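SH2 domain-containing protein 3C (Homo sapiens, PDB 3T6G) acts as a signalling adapter in integrin-mediated adhesion and cell migration, with a C-terminal Cdc25-homology domain whose closed conformation precludes canonical nucleotide exchange and is required for BCAR1 binding. Local coordinates at residues A[163-168]-A[313-318]; A[157-162]-A[302-307]; A[123-128]-A[172-177]. The protein carries 2 engineered substitutions. All coordinates share one frame; numbering follows the deposited sequence.

Contact 1 (A[163-168]-A[313-318])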
ATOM      1  N   LEU A 163      14.776 -17.004  15.065  1.00 71.54           N
ATOM      2  CA  LEU A 163      15.120 -18.414  14.913  1.00 67.50           C
ATOM      3  C   LEU A 163      16.628 -18.520  14.674  1.00 71.96           C
ATOM      4  O   LEU A 163      17.096 -18.682  13.536  1.00 65.72           O
ATOM      5  CB  LEU A 163      14.323 -19.034  13.786  1.00 58.34           C
ATOM      6  CG  LEU A 163      12.805 -18.936  13.937  1.00 57.52           C
ATOM      7  CD1 LEU A 163      12.140 -19.362  12.636  1.00 62.37           C
ATOM      8  CD2 LEU A 163      12.273 -19.760  15.105  1.00 49.48           C
ATOM      9  N   GLU A 164      17.384 -18.396  15.766  1.00 66.52           N
ATOM     10  CA  GLU A 164      18.814 -18.208  15.670  1.00 63.12           C
ATOM     11  C   GLU A 164      19.486 -19.399  15.016  1.00 74.79           C
ATOM     12  O   GLU A 164      20.361 -19.236  14.161  1.00 80.85           O
ATOM     13  CB  GLU A 164      19.408 -17.969  17.045  1.00 72.27           C
ATOM     14  CG  GLU A 164      20.816 -17.401  16.984  1.00 77.04           C
ATOM     15  CD  GLU A 164      21.450 -17.339  18.335  1.00 85.21           C
ATOM     16  OE1 GLU A 164      22.652 -17.001  18.415  1.00 93.32           O
ATOM     17  OE2 GLU A 164      20.743 -17.640  19.320  1.00 90.47           O
ATOM     18  N   GLN A 165      19.081 -20.599  15.429  1.00 75.17           N
ATOM     19  CA  GLN A 165      19.595 -21.817  14.821  1.00 75.91           C
ATOM     20  C   GLN A 165      19.398 -21.756  13.317  1.00 74.09           C
ATOM     21  O   GLN A 165      20.323 -22.068  12.566  1.00 72.11           O
ATOM     22  CB  GLN A 165      18.908 -23.067  15.385  1.00 80.30           C
ATOM     23  CG  GLN A 165      19.331 -23.455  16.809  1.00 82.90           C
ATOM     24  CD  GLN A 165      18.807 -24.829  17.214  1.00 80.39           C
ATOM     25  OE1 GLN A 165      19.006 -25.817  16.505  1.00 90.06           O
ATOM     26  NE2 GLN A 165      18.117 -24.891  18.346  1.00 69.44           N
ATOM     27  N   THR A 166      18.199 -21.343  12.884  1.00 63.93           N
ATOM     28  CA  THR A 166      17.881 -21.263  11.454  1.00 58.60           C
ATOM     29  C   THR A 166      18.755 -20.232  10.724  1.00 61.64           C
ATOM     30  O   THR A 166      19.315 -20.525   9.668  1.00 62.22           O
ATOM     31  CB  THR A 166      16.381 -20.947  11.210  1.00 67.53           C
ATOM     32  OG1 THR A 166      15.561 -21.813  12.011  1.00 67.73           O
ATOM     33  CG2 THR A 166      16.024 -21.128   9.745  1.00 59.15           C
ATOM     34  N   TRP A 167      18.887 -19.033  11.292  1.00 63.78           N
ATOM     35  CA  TRP A 167      19.732 -17.994  10.682  1.00 68.46           C
ATOM     36  C   TRP A 167      21.230 -18.328  10.644  1.00 73.96           C
ATOM     37  O   TRP A 167      21.894 -18.100   9.626  1.00 73.44           O
ATOM     38  CB  TRP A 167      19.496 -16.623  11.335  1.00 58.81           C
ATOM     39  CG  TRP A 167      18.166 -16.141  11.025  1.00 58.55           C
ATOM     40  CD1 TRP A 167      17.040 -16.309  11.771  1.00 60.28           C
ATOM     41  CD2 TRP A 167      17.768 -15.458   9.832  1.00 58.46           C
ATOM     42  NE1 TRP A 167      15.964 -15.754  11.122  1.00 61.45           N
ATOM     43  CE2 TRP A 167      16.385 -15.224   9.923  1.00 54.56           C
ATOM     44  CE3 TRP A 167      18.453 -15.014   8.690  1.00 61.50           C
ATOM     45  CZ2 TRP A 167      15.661 -14.565   8.923  1.00 53.78           C
ATOM     46  CZ3 TRP A 167      17.742 -14.357   7.699  1.00 63.29           C
ATOM     47  CH2 TRP A 167      16.357 -14.135   7.820  1.00 54.40           C
ATOM     48  N   VAL A 168      21.762 -18.852  11.746  1.00 72.46           N
ATOM     49  CA  VAL A 168      23.156 -19.287  11.762  1.00 73.74           C
ATOM     50  C   VAL A 168      23.387 -20.306  10.645  1.00 73.50           C
ATOM     51  O   VAL A 168      24.306 -20.171   9.836  1.00 70.36           O
ATOM     52  CB  VAL A 168      23.547 -19.930  13.102  1.00 76.57           C
ATOM     53  CG1 VAL A 168      24.806 -20.761  12.927  1.00 84.95           C
ATOM     54  CG2 VAL A 168      23.732 -18.871  14.189  1.00 74.81           C
ATOM     55  N   LYS A 313       8.397 -23.067  20.516  1.00 88.87           N
ATOM     56  CA  LYS A 313       8.388 -24.528  20.529  1.00 88.88           C
ATOM     57  C   LYS A 313       9.497 -25.024  19.637  1.00 90.32           C
ATOM     58  O   LYS A 313      10.195 -25.988  19.958  1.00 91.06           O
ATOM     59  CB  LYS A 313       7.064 -25.069  19.997  1.00 90.85           C
ATOM     60  CG  LYS A 313       5.887 -24.888  20.934  1.00103.71           C
ATOM     61  CD  LYS A 313       5.595 -26.159  21.735  1.00110.66           C
ATOM     62  CE  LYS A 313       4.311 -26.000  22.556  1.00114.06           C
ATOM     63  NZ  LYS A 313       3.896 -27.253  23.248  1.00115.20           N
ATOM     64  N   LEU A 314       9.644 -24.360  18.498  1.00 86.10           N
ATOM     65  CA  LEU A 314      10.673 -24.720  17.541  1.00 81.65           C
ATOM     66  C   LEU A 314      12.054 -24.499  18.140  1.00 81.92           C
ATOM     67  O   LEU A 314      12.803 -25.451  18.350  1.00 86.74           O
ATOM     68  CB  LEU A 314      10.506 -23.905  16.266  1.00 75.97           C
ATOM     69  CG  LEU A 314      10.112 -24.701  15.031  1.00 77.36           C
ATOM     70  CD1 LEU A 314       9.210 -25.870  15.383  1.00 82.05           C
ATOM     71  CD2 LEU A 314       9.447 -23.784  14.035  1.00 71.90           C
ATOM     72  N   GLU A 315      12.390 -23.242  18.409  1.00 80.42           N
ATOM     73  CA  GLU A 315      13.661 -22.905  19.054  1.00 75.46           C
ATOM     74  C   GLU A 315      13.415 -22.152  20.362  1.00 79.51           C
ATOM     75  O   GLU A 315      13.336 -20.930  20.363  1.00 77.01           O
ATOM     76  CB  GLU A 315      14.558 -22.087  18.112  1.00 66.99           C
ATOM     77  CG  GLU A 315      14.691 -22.698  16.714  1.00 74.70           C
ATOM     78  CD  GLU A 315      15.680 -21.956  15.826  1.00 84.53           C
ATOM     79  OE1 GLU A 315      16.534 -21.225  16.370  1.00 86.04           O
ATOM     80  OE2 GLU A 315      15.602 -22.107  14.582  1.00 84.17           O
ATOM     81  N   PRO A 316      13.304 -22.890  21.483  1.00 89.84           N
ATOM     82  CA  PRO A 316      13.037 -22.331  22.817  1.00 95.87           C
ATOM     83  C   PRO A 316      14.064 -21.285  23.251  1.00102.68           C
ATOM     84  O   PRO A 316      15.248 -21.413  22.913  1.00 93.72           O
ATOM     85  CB  PRO A 316      13.126 -23.555  23.732  1.00 90.11           C
ATOM     86  CG  PRO A 316      12.774 -24.714  22.832  1.00 85.87           C
ATOM     87  CD  PRO A 316      13.422 -24.361  21.523  1.00 86.16           C
ATOM     88  N   ALA A 317      13.599 -20.280  23.999  1.00110.42           N
ATOM     89  CA  ALA A 317      14.431 -19.160  24.459  1.00113.90           C
ATOM     90  C   ALA A 317      15.191 -19.416  25.773  1.00111.21           C
ATOM     91  O   ALA A 317      16.387 -19.158  25.853  1.00115.08           O
ATOM     92  CB  ALA A 317      13.578 -17.898  24.584  1.00117.21           C
ATOM     93  N   VAL A 318      14.479 -19.909  26.788  1.00107.35           N
ATOM     94  CA  VAL A 318      15.015 -20.171  28.131  1.00111.93           C
ATOM     95  C   VAL A 318      16.353 -19.504  28.465  1.00116.82           C
ATOM     96  O   VAL A 318      16.734 -19.404  29.634  1.00118.95           O
ATOM     97  CB  VAL A 318      15.127 -21.677  28.411  1.00106.04           C
ATOM     98  CG1 VAL A 318      15.798 -21.907  29.758  1.00108.04           C
ATOM     99  CG2 VAL A 318      13.752 -22.324  28.369  1.00 97.61           C
TER

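Contact 2 (A[157-162]-A[302-307])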
ATOM      1  N   MET A 157       9.402 -10.636  10.634  1.00 58.31           N
ATOM      2  CA  MET A 157       8.569 -10.717  11.827  1.00 61.94           C
ATOM      3  C   MET A 157       9.466 -11.137  12.975  1.00 69.98           C
ATOM      4  O   MET A 157      10.395 -11.919  12.782  1.00 65.60           O
ATOM      5  CB  MET A 157       7.447 -11.722  11.661  1.00 63.14           C
ATOM      6  CG  MET A 157       6.451 -11.336  10.627  1.00 64.47           C
ATOM      7  SD  MET A 157       5.115 -12.523  10.685  1.00 69.29           S
ATOM      8  CE  MET A 157       4.024 -11.806   9.461  1.00 84.40           C
ATOM      9  N   ALA A 158       9.212 -10.616  14.169  1.00 75.63           N
ATOM     10  CA  ALA A 158      10.056 -10.983  15.297  1.00 74.30           C
ATOM     11  C   ALA A 158      10.097 -12.500  15.406  1.00 72.59           C
ATOM     12  O   ALA A 158      11.136 -13.087  15.710  1.00 78.35           O
ATOM     13  CB  ALA A 158       9.548 -10.357  16.602  1.00 69.95           C
ATOM     14  N   GLN A 159       8.966 -13.136  15.127  1.00 70.19           N
ATOM     15  CA  GLN A 159       8.839 -14.570  15.346  1.00 70.11           C
ATOM     16  C   GLN A 159       9.729 -15.393  14.406  1.00 71.07           C
ATOM     17  O   GLN A 159      10.041 -16.556  14.691  1.00 71.77           O
ATOM     18  CB  GLN A 159       7.378 -15.002  15.220  1.00 65.74           C
ATOM     19  CG  GLN A 159       6.490 -14.539  16.349  1.00 61.54           C
ATOM     20  CD  GLN A 159       5.804 -13.211  16.052  1.00 70.28           C
ATOM     21  OE1 GLN A 159       6.337 -12.356  15.335  1.00 70.98           O
ATOM     22  NE2 GLN A 159       4.611 -13.035  16.607  1.00 71.56           N
ATOM     23  N   ILE A 160      10.127 -14.789  13.287  1.00 61.57           N
ATOM     24  CA  ILE A 160      10.981 -15.474  12.325  1.00 59.01           C
ATOM     25  C   ILE A 160      12.437 -15.085  12.532  1.00 67.22           C
ATOM     26  O   ILE A 160      13.337 -15.910  12.392  1.00 77.84           O
ATOM     27  CB  ILE A 160      10.563 -15.190  10.852  1.00 67.79           C
ATOM     28  CG1 ILE A 160       9.194 -15.817  10.535  1.00 57.55           C
ATOM     29  CG2 ILE A 160      11.604 -15.717   9.882  1.00 66.34           C
ATOM     30  CD1 ILE A 160       9.019 -17.183  11.160  1.00 57.83           C
ATOM     31  N   SER A 161      12.672 -13.831  12.887  1.00 70.85           N
ATOM     32  CA  SER A 161      14.032 -13.323  12.935  1.00 69.39           C
ATOM     33  C   SER A 161      14.772 -13.782  14.186  1.00 64.92           C
ATOM     34  O   SER A 161      15.980 -13.652  14.260  1.00 64.56           O
ATOM     35  CB  SER A 161      14.062 -11.802  12.785  1.00 71.55           C
ATOM     36  OG  SER A 161      13.374 -11.181  13.846  1.00 79.55           O
ATOM     37  N   ARG A 162      14.043 -14.353  15.143  1.00 65.17           N
ATOM     38  CA  ARG A 162      14.635 -14.918  16.359  1.00 64.29           C
ATOM     39  C   ARG A 162      14.965 -16.409  16.239  1.00 75.62           C
ATOM     40  O   ARG A 162      15.373 -17.029  17.224  1.00 84.36           O
ATOM     41  CB  ARG A 162      13.671 -14.774  17.529  1.00 68.76           C
ATOM     42  CG  ARG A 162      12.281 -15.307  17.179  1.00 75.20           C
ATOM     43  CD  ARG A 162      11.530 -15.755  18.405  1.00 79.16           C
ATOM     44  NE  ARG A 162      12.177 -16.885  19.057  1.00 85.94           N
ATOM     45  CZ  ARG A 162      12.209 -17.033  20.372  1.00 86.25           C
ATOM     46  NH1 ARG A 162      11.640 -16.113  21.138  1.00 95.23           N
ATOM     47  NH2 ARG A 162      12.807 -18.077  20.923  1.00 71.38           N
ATOM     48  N   LYS A 302      -4.612 -12.199  17.481  1.00 90.95           N
ATOM     49  CA  LYS A 302      -4.585 -13.591  17.912  1.00 88.65           C
ATOM     50  C   LYS A 302      -3.486 -14.382  17.215  1.00 87.58           C
ATOM     51  O   LYS A 302      -2.925 -15.316  17.786  1.00 93.20           O
ATOM     52  CB  LYS A 302      -5.950 -14.260  17.716  1.00 91.58           C
ATOM     53  CG  LYS A 302      -7.133 -13.470  18.302  1.00102.29           C
ATOM     54  CD  LYS A 302      -6.986 -13.214  19.813  1.00112.34           C
ATOM     55  CE  LYS A 302      -8.184 -12.450  20.414  1.00114.27           C
ATOM     56  NZ  LYS A 302      -8.240 -11.002  20.032  1.00111.32           N
ATOM     57  N   PHE A 303      -3.161 -14.012  15.987  1.00 80.70           N
ATOM     58  CA  PHE A 303      -2.145 -14.766  15.274  1.00 77.88           C
ATOM     59  C   PHE A 303      -0.746 -14.386  15.712  1.00 79.26           C
ATOM     60  O   PHE A 303       0.181 -15.190  15.618  1.00 78.50           O
ATOM     61  CB  PHE A 303      -2.289 -14.634  13.758  1.00 75.42           C
ATOM     62  CG  PHE A 303      -2.272 -15.958  13.055  1.00 73.25           C
ATOM     63  CD1 PHE A 303      -3.458 -16.654  12.833  1.00 76.47           C
ATOM     64  CD2 PHE A 303      -1.075 -16.524  12.644  1.00 65.46           C
ATOM     65  CE1 PHE A 303      -3.451 -17.890  12.200  1.00 77.07           C
ATOM     66  CE2 PHE A 303      -1.059 -17.762  12.020  1.00 73.14           C
ATOM     67  CZ  PHE A 303      -2.248 -18.446  11.799  1.00 76.45           C
ATOM     68  N   ASP A 304      -0.590 -13.159  16.189  1.00 79.07           N
ATOM     69  CA  ASP A 304       0.729 -12.703  16.582  1.00 76.52           C
ATOM     70  C   ASP A 304       1.171 -13.573  17.731  1.00 77.38           C
ATOM     71  O   ASP A 304       2.348 -13.896  17.863  1.00 81.38           O
ATOM     72  CB  ASP A 304       0.702 -11.248  17.008  1.00 84.59           C
ATOM     73  CG  ASP A 304       2.056 -10.750  17.431  1.00 90.41           C
ATOM     74  OD1 ASP A 304       2.872 -10.441  16.536  1.00 92.80           O
ATOM     75  OD2 ASP A 304       2.304 -10.675  18.658  1.00 90.22           O
ATOM     76  N   LYS A 305       0.209 -13.979  18.550  1.00 74.85           N
ATOM     77  CA  LYS A 305       0.505 -14.870  19.661  1.00 83.72           C
ATOM     78  C   LYS A 305       0.767 -16.306  19.164  1.00 90.91           C
ATOM     79  O   LYS A 305       1.639 -17.015  19.698  1.00 93.13           O
ATOM     80  CB  LYS A 305      -0.622 -14.817  20.709  1.00 87.79           C
ATOM     81  CG  LYS A 305      -1.551 -16.033  20.724  1.00100.25           C
ATOM     82  CD  LYS A 305      -0.858 -17.274  21.318  1.00110.82           C
ATOM     83  CE  LYS A 305      -1.776 -18.497  21.359  1.00108.14           C
ATOM     84  NZ  LYS A 305      -1.099 -19.666  21.984  1.00107.92           N
ATOM     85  N   VAL A 306       0.025 -16.727  18.138  1.00 84.44           N
ATOM     86  CA  VAL A 306       0.142 -18.091  17.630  1.00 74.62           C
ATOM     87  C   VAL A 306       1.510 -18.326  17.034  1.00 73.06           C
ATOM     88  O   VAL A 306       2.114 -19.374  17.236  1.00 78.54           O
ATOM     89  CB  VAL A 306      -0.901 -18.394  16.576  1.00 70.56           C
ATOM     90  CG1 VAL A 306      -0.529 -19.654  15.825  1.00 63.90           C
ATOM     91  CG2 VAL A 306      -2.247 -18.557  17.240  1.00 78.84           C
ATOM     92  N   LEU A 307       1.983 -17.337  16.290  1.00 67.74           N
ATOM     93  CA  LEU A 307       3.337 -17.333  15.777  1.00 63.31           C
ATOM     94  C   LEU A 307       4.364 -17.477  16.897  1.00 75.55           C
ATOM     95  O   LEU A 307       5.082 -18.471  16.953  1.00 83.02           O
ATOM     96  CB  LEU A 307       3.590 -16.053  14.980  1.00 60.72           C
ATOM     97  CG  LEU A 307       2.803 -15.961  13.674  1.00 64.86           C
ATOM     98  CD1 LEU A 307       3.132 -14.675  12.938  1.00 69.05           C
ATOM     99  CD2 LEU A 307       3.119 -17.163  12.803  1.00 59.79           C
TER

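Contact 3 (A[123-128]-A[172-177])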
ATOM      1  N   GLU A 123      16.498 -27.996   7.560  1.00 68.27           N
ATOM      2  CA  GLU A 123      15.443 -27.888   6.543  1.00 76.50           C
ATOM      3  C   GLU A 123      14.845 -26.493   6.502  1.00 70.94           C
ATOM      4  O   GLU A 123      14.663 -25.914   5.420  1.00 71.99           O
ATOM      5  CB  GLU A 123      14.299 -28.860   6.820  1.00 87.07           C
ATOM      6  CG  GLU A 123      14.595 -30.303   6.503  1.00 96.25           C
ATOM      7  CD  GLU A 123      13.460 -31.205   6.931  1.00100.60           C
ATOM      8  OE1 GLU A 123      12.282 -30.859   6.633  1.00 88.54           O
ATOM      9  OE2 GLU A 123      13.755 -32.241   7.585  1.00101.06           O
ATOM     10  N   ARG A 124      14.502 -25.982   7.686  1.00 58.97           N
ATOM     11  CA  ARG A 124      13.998 -24.627   7.826  1.00 56.74           C
ATOM     12  C   ARG A 124      14.905 -23.589   7.166  1.00 64.25           C
ATOM     13  O   ARG A 124      14.414 -22.710   6.457  1.00 75.18           O
ATOM     14  CB  ARG A 124      13.824 -24.287   9.286  1.00 68.11           C
ATOM     15  CG  ARG A 124      12.435 -24.494   9.793  1.00 70.28           C
ATOM     16  CD  ARG A 124      12.154 -23.440  10.834  1.00 64.97           C
ATOM     17  NE  ARG A 124      13.201 -23.442  11.837  1.00 61.74           N
ATOM     18  CZ  ARG A 124      13.396 -24.448  12.683  1.00 67.73           C
ATOM     19  NH1 ARG A 124      12.604 -25.512  12.630  1.00 60.81           N
ATOM     20  NH2 ARG A 124      14.370 -24.383  13.587  1.00 75.59           N
ATOM     21  N   ALA A 125      16.215 -23.684   7.389  1.00 50.55           N
ATOM     22  CA  ALA A 125      17.149 -22.757   6.760  1.00 56.19           C
ATOM     23  C   ALA A 125      16.982 -22.762   5.252  1.00 60.53           C
ATOM     24  O   ALA A 125      16.933 -21.709   4.626  1.00 68.11           O
ATOM     25  CB  ALA A 125      18.617 -23.085   7.139  1.00 51.39           C
ATOM     26  N   ALA A 126      16.898 -23.953   4.673  1.00 61.87           N
ATOM     27  CA  ALA A 126      16.719 -24.105   3.225  1.00 61.12           C
ATOM     28  C   ALA A 126      15.403 -23.488   2.731  1.00 50.72           C
ATOM     29  O   ALA A 126      15.351 -22.852   1.682  1.00 55.83           O
ATOM     30  CB  ALA A 126      16.791 -25.570   2.849  1.00 63.75           C
ATOM     31  N   LEU A 127      14.342 -23.682   3.502  1.00 45.53           N
ATOM     32  CA  LEU A 127      13.065 -23.011   3.254  1.00 44.27           C
ATOM     33  C   LEU A 127      13.175 -21.480   3.397  1.00 52.36           C
ATOM     34  O   LEU A 127      12.638 -20.728   2.582  1.00 58.76           O
ATOM     35  CB  LEU A 127      12.004 -23.546   4.216  1.00 50.29           C
ATOM     36  CG  LEU A 127      10.604 -22.936   4.026  1.00 65.19           C
ATOM     37  CD1 LEU A 127      10.316 -22.693   2.562  1.00 61.32           C
ATOM     38  CD2 LEU A 127       9.535 -23.817   4.645  1.00 64.45           C
ATOM     39  N   LEU A 128      13.861 -21.029   4.445  1.00 55.53           N
ATOM     40  CA  LEU A 128      14.175 -19.611   4.619  1.00 55.20           C
ATOM     41  C   LEU A 128      14.946 -19.098   3.406  1.00 63.44           C
ATOM     42  O   LEU A 128      14.719 -17.995   2.930  1.00 69.76           O
ATOM     43  CB  LEU A 128      14.990 -19.399   5.897  1.00 55.23           C
ATOM     44  CG  LEU A 128      15.274 -17.974   6.392  1.00 55.40           C
ATOM     45  CD1 LEU A 128      13.988 -17.355   6.898  1.00 59.15           C
ATOM     46  CD2 LEU A 128      16.346 -17.944   7.502  1.00 45.51           C
ATOM     47  N   GLN A 172      25.681 -20.552   7.273  1.00 85.47           N
ATOM     48  CA  GLN A 172      26.640 -21.623   6.997  1.00 89.48           C
ATOM     49  C   GLN A 172      26.436 -22.253   5.631  1.00 90.73           C
ATOM     50  O   GLN A 172      27.382 -22.405   4.863  1.00 92.14           O
ATOM     51  CB  GLN A 172      26.552 -22.709   8.066  1.00 90.95           C
ATOM     52  CG  GLN A 172      27.402 -22.434   9.297  1.00103.29           C
ATOM     53  CD  GLN A 172      27.015 -23.308  10.477  1.00106.50           C
ATOM     54  OE1 GLN A 172      26.202 -24.236  10.350  1.00114.12           O
ATOM     55  NE2 GLN A 172      27.583 -23.008  11.636  1.00 93.45           N
ATOM     56  N   ARG A 173      25.186 -22.596   5.335  1.00 88.88           N
ATOM     57  CA  ARG A 173      24.859 -23.435   4.192  1.00 88.54           C
ATOM     58  C   ARG A 173      24.384 -22.672   2.966  1.00 93.38           C
ATOM     59  O   ARG A 173      24.469 -23.169   1.842  1.00100.16           O
ATOM     60  CB  ARG A 173      23.787 -24.442   4.598  1.00 82.39           C
ATOM     61  CG  ARG A 173      24.265 -25.456   5.611  1.00 76.45           C
ATOM     62  CD  ARG A 173      23.130 -26.344   6.077  1.00 74.74           C
ATOM     63  NE  ARG A 173      22.758 -27.355   5.089  1.00 76.68           N
ATOM     64  CZ  ARG A 173      23.460 -28.459   4.831  1.00 87.77           C
ATOM     65  NH1 ARG A 173      24.598 -28.711   5.486  1.00 92.60           N
ATOM     66  NH2 ARG A 173      23.024 -29.316   3.909  1.00 79.00           N
ATOM     67  N   HIS A 174      23.863 -21.474   3.190  1.00 91.13           N
ATOM     68  CA  HIS A 174      23.307 -20.676   2.109  1.00 86.19           C
ATOM     69  C   HIS A 174      23.913 -19.295   2.164  1.00 81.64           C
ATOM     70  O   HIS A 174      23.218 -18.281   2.247  1.00 81.43           O
ATOM     71  CB  HIS A 174      21.794 -20.609   2.237  1.00 78.46           C
ATOM     72  CG  HIS A 174      21.166 -21.946   2.446  1.00 73.11           C
ATOM     73  ND1 HIS A 174      20.965 -22.839   1.415  1.00 73.46           N
ATOM     74  CD2 HIS A 174      20.722 -22.556   3.568  1.00 64.20           C
ATOM     75  CE1 HIS A 174      20.390 -23.929   1.889  1.00 63.56           C
ATOM     76  NE2 HIS A 174      20.242 -23.789   3.194  1.00 65.38           N
ATOM     77  N   THR A 175      25.229 -19.267   2.097  1.00 73.97           N
ATOM     78  CA  THR A 175      25.937 -18.038   2.348  1.00 83.58           C
ATOM     79  C   THR A 175      25.555 -16.928   1.366  1.00 89.00           C
ATOM     80  O   THR A 175      25.355 -15.782   1.778  1.00 90.67           O
ATOM     81  CB  THR A 175      27.437 -18.272   2.372  1.00 77.15           C
ATOM     82  OG1 THR A 175      27.715 -19.378   3.246  1.00 84.17           O
ATOM     83  CG2 THR A 175      28.140 -17.023   2.855  1.00 70.38           C
ATOM     84  N   GLU A 176      25.442 -17.254   0.082  1.00 86.04           N
ATOM     85  CA  GLU A 176      25.029 -16.239  -0.883  1.00 86.79           C
ATOM     86  C   GLU A 176      23.666 -15.669  -0.527  1.00 79.66           C
ATOM     87  O   GLU A 176      23.464 -14.461  -0.562  1.00 80.18           O
ATOM     88  CB  GLU A 176      25.016 -16.769  -2.311  1.00 96.40           C
ATOM     89  CG  GLU A 176      26.360 -16.645  -3.008  1.00112.57           C
ATOM     90  CD  GLU A 176      26.231 -16.535  -4.519  1.00120.88           C
ATOM     91  OE1 GLU A 176      25.105 -16.279  -5.008  1.00112.10           O
ATOM     92  OE2 GLU A 176      27.259 -16.706  -5.213  1.00132.95           O
ATOM     93  N   GLY A 177      22.737 -16.544  -0.174  1.00 73.15           N
ATOM     94  CA  GLY A 177      21.409 -16.109   0.209  1.00 66.32           C
ATOM     95  C   GLY A 177      21.432 -15.090   1.343  1.00 77.98           C
ATOM     96  O   GLY A 177      20.938 -13.964   1.202  1.00 80.74           O
TER

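Contact 1 (A[163-168]-A[313-318])
A buried carboxylate bound to the first-turn amides of a helix joins Glu315, just past the end of helix 296-314, to helix 164-173 in the all-helical Cdc25-homology domain. Leu163 holds the N-cap position, yet the carboxylate that reaches the opening amides comes from 150 residues further along the chain. The two oxygens divide the work. Gln165 N donates to Glu315 OE1 at 2.8 Å, on the syn side and 22° out of the carboxylate plane, while Thr166 N gives a longer bond to Glu315 OE2 that also arrives syn. With CG anti to its carbonyl carbon (chi1 -49°) and the chain extended beyond, Glu315 carries its carboxylate straight to the helix start, where the N-terminal dipole probably favours the negative charge. Arg124 of helix 121-140 adds a salt bridge to OE2 and a hydrogen bond to Thr166 OG1, tying a third helix to the buried acid. Carbon flanks the group as well: Leu163 CB packs 3.4 Å from Glu315 OE2, and Gln165 CB lies against the carboxylate carbon. The hydroxyl of Thr166 completes the grip, OG1 donating to Glu315 OE2 at 2.6 Å, nearly along the C-O axis.

Contact 2 (A[157-162]-A[302-307])
Gln159 NE2 reaches across from the short helix 158-161 to two oxygens of one residue on helix 296-314, the side-chain OD1 and the backbone O of Asp304. NE2 is less surely placed in the model than its surroundings, and both bonds are to be read with that reserve. As modelled, the bond to the carboxylate is nearly straight: Gln159 NE2 lies 3.1 Å from Asp304 OD1, with an angle of 168° at the hydrogen. Its companion to Asp304 O is weak and bent. The amide and carboxylate planes are turned 76° apart, so the two flat groups meet almost perpendicular to each other. A bend at chi2 (93°) in the glutamine chain swings the amide over toward Asp304 while leaving the aliphatic part against the next turn of the partner helix. There Gln159 CG rests 3.5 Å from Leu307 CB, and the two side chains cross at about a right angle. Met157, in the N-cap position of the short helix, adds the apolar component; its extended chain brings SD to 3.7 Å from Leu307 CD1. Its carbonyl oxygen meanwhile accepts from both Ile160 N and Ser161 N, closing the tight turn.

Further partners extend the contact: Ser311 OG of the same long helix bonds to Gln159 O, Arg162 NH2 to the O of Glu315 just past that helix, and Met157 touches Ser107 of helix 93-115. Buried Gln159 thus combines a polar end, directed to the exposed Asp304, with a hydrocarbon stem packed on buried Leu307. The arrangement is a helix-helix contact between a one-turn connecting helix and the C-terminal helix of the closed Cdc25-homology fold.

Contact 3 (A[123-128]-A[172-177])
The break between two consecutive helices, 164-173 and 175-193, packs here on the side of helix 121-140 within the RasGEF-type helical domain. His174 forms the joint: it is the first residue to leave helical geometry after the former helix and the N-cap residue of the latter. From this position its side chain points at helix 121-140, and its imidazole comes down obliquely on the backbone between Ala125 and Ala126. The nearest approach is His174 NE2 to Ala126 CA, 3.5 Å. On the same residue the methyl group contributes, Ala126 CB lying 3.9 Å from His174 NE2 and slightly farther from CE1. The CD2 corner of the imidazole turns instead to the preceding residue, with His174 CD2 4.2 Å from Ala125 CB and comparably close to the carbonyl of Ala125. Two successive small residues thus let the ring settle close to the helix backbone, and the contact is one of van der Waals packing.

The chi1 of -49° sets CG of His174 anti to its own carbonyl carbon and beside its backbone N, which sends the ring out toward the alanines. Arg173 CB lies over one face of the imidazole, 3.7 Å above its plane and offset toward the rim. The ring also stacks with that of His129, one turn further along helix 121-140.

Around this joint, Ala125 also touches Thr169, and buried Leu128 packs on Thr166, Trp167 and Leu170, all of helix 164-173. Helix 121-140 therefore crosses helix 164-173, touching it through Ala125 and Leu128, and His174 adds a contact where the chain turns into helix 175-193.

How the contacts relate
Contacts 1 and 2 have centres about 12 Å apart and share helix 296-314, whose middle meets 157-162, while the residue just past its end meets 163-168, in step with the short helix 158-161 leading into helix 164-173. Contact 3 lies at the other end of that second helix, its centre about 14 Å from contact 1 and 20 Å from contact 2. Along the chain the pairs alternate: 123-128, 157-162, 163-168 and 172-177 precede 302-307 and 313-318. Packing of Thr166 CG2 on Ala125 N links contacts 1 and 3, while Trp167 NE1 to Ile160 O links 1 and 2. Together they join the C-terminal end of the chain to helices 121-140, 158-161 and 164-173 of the Cdc25-homology domain.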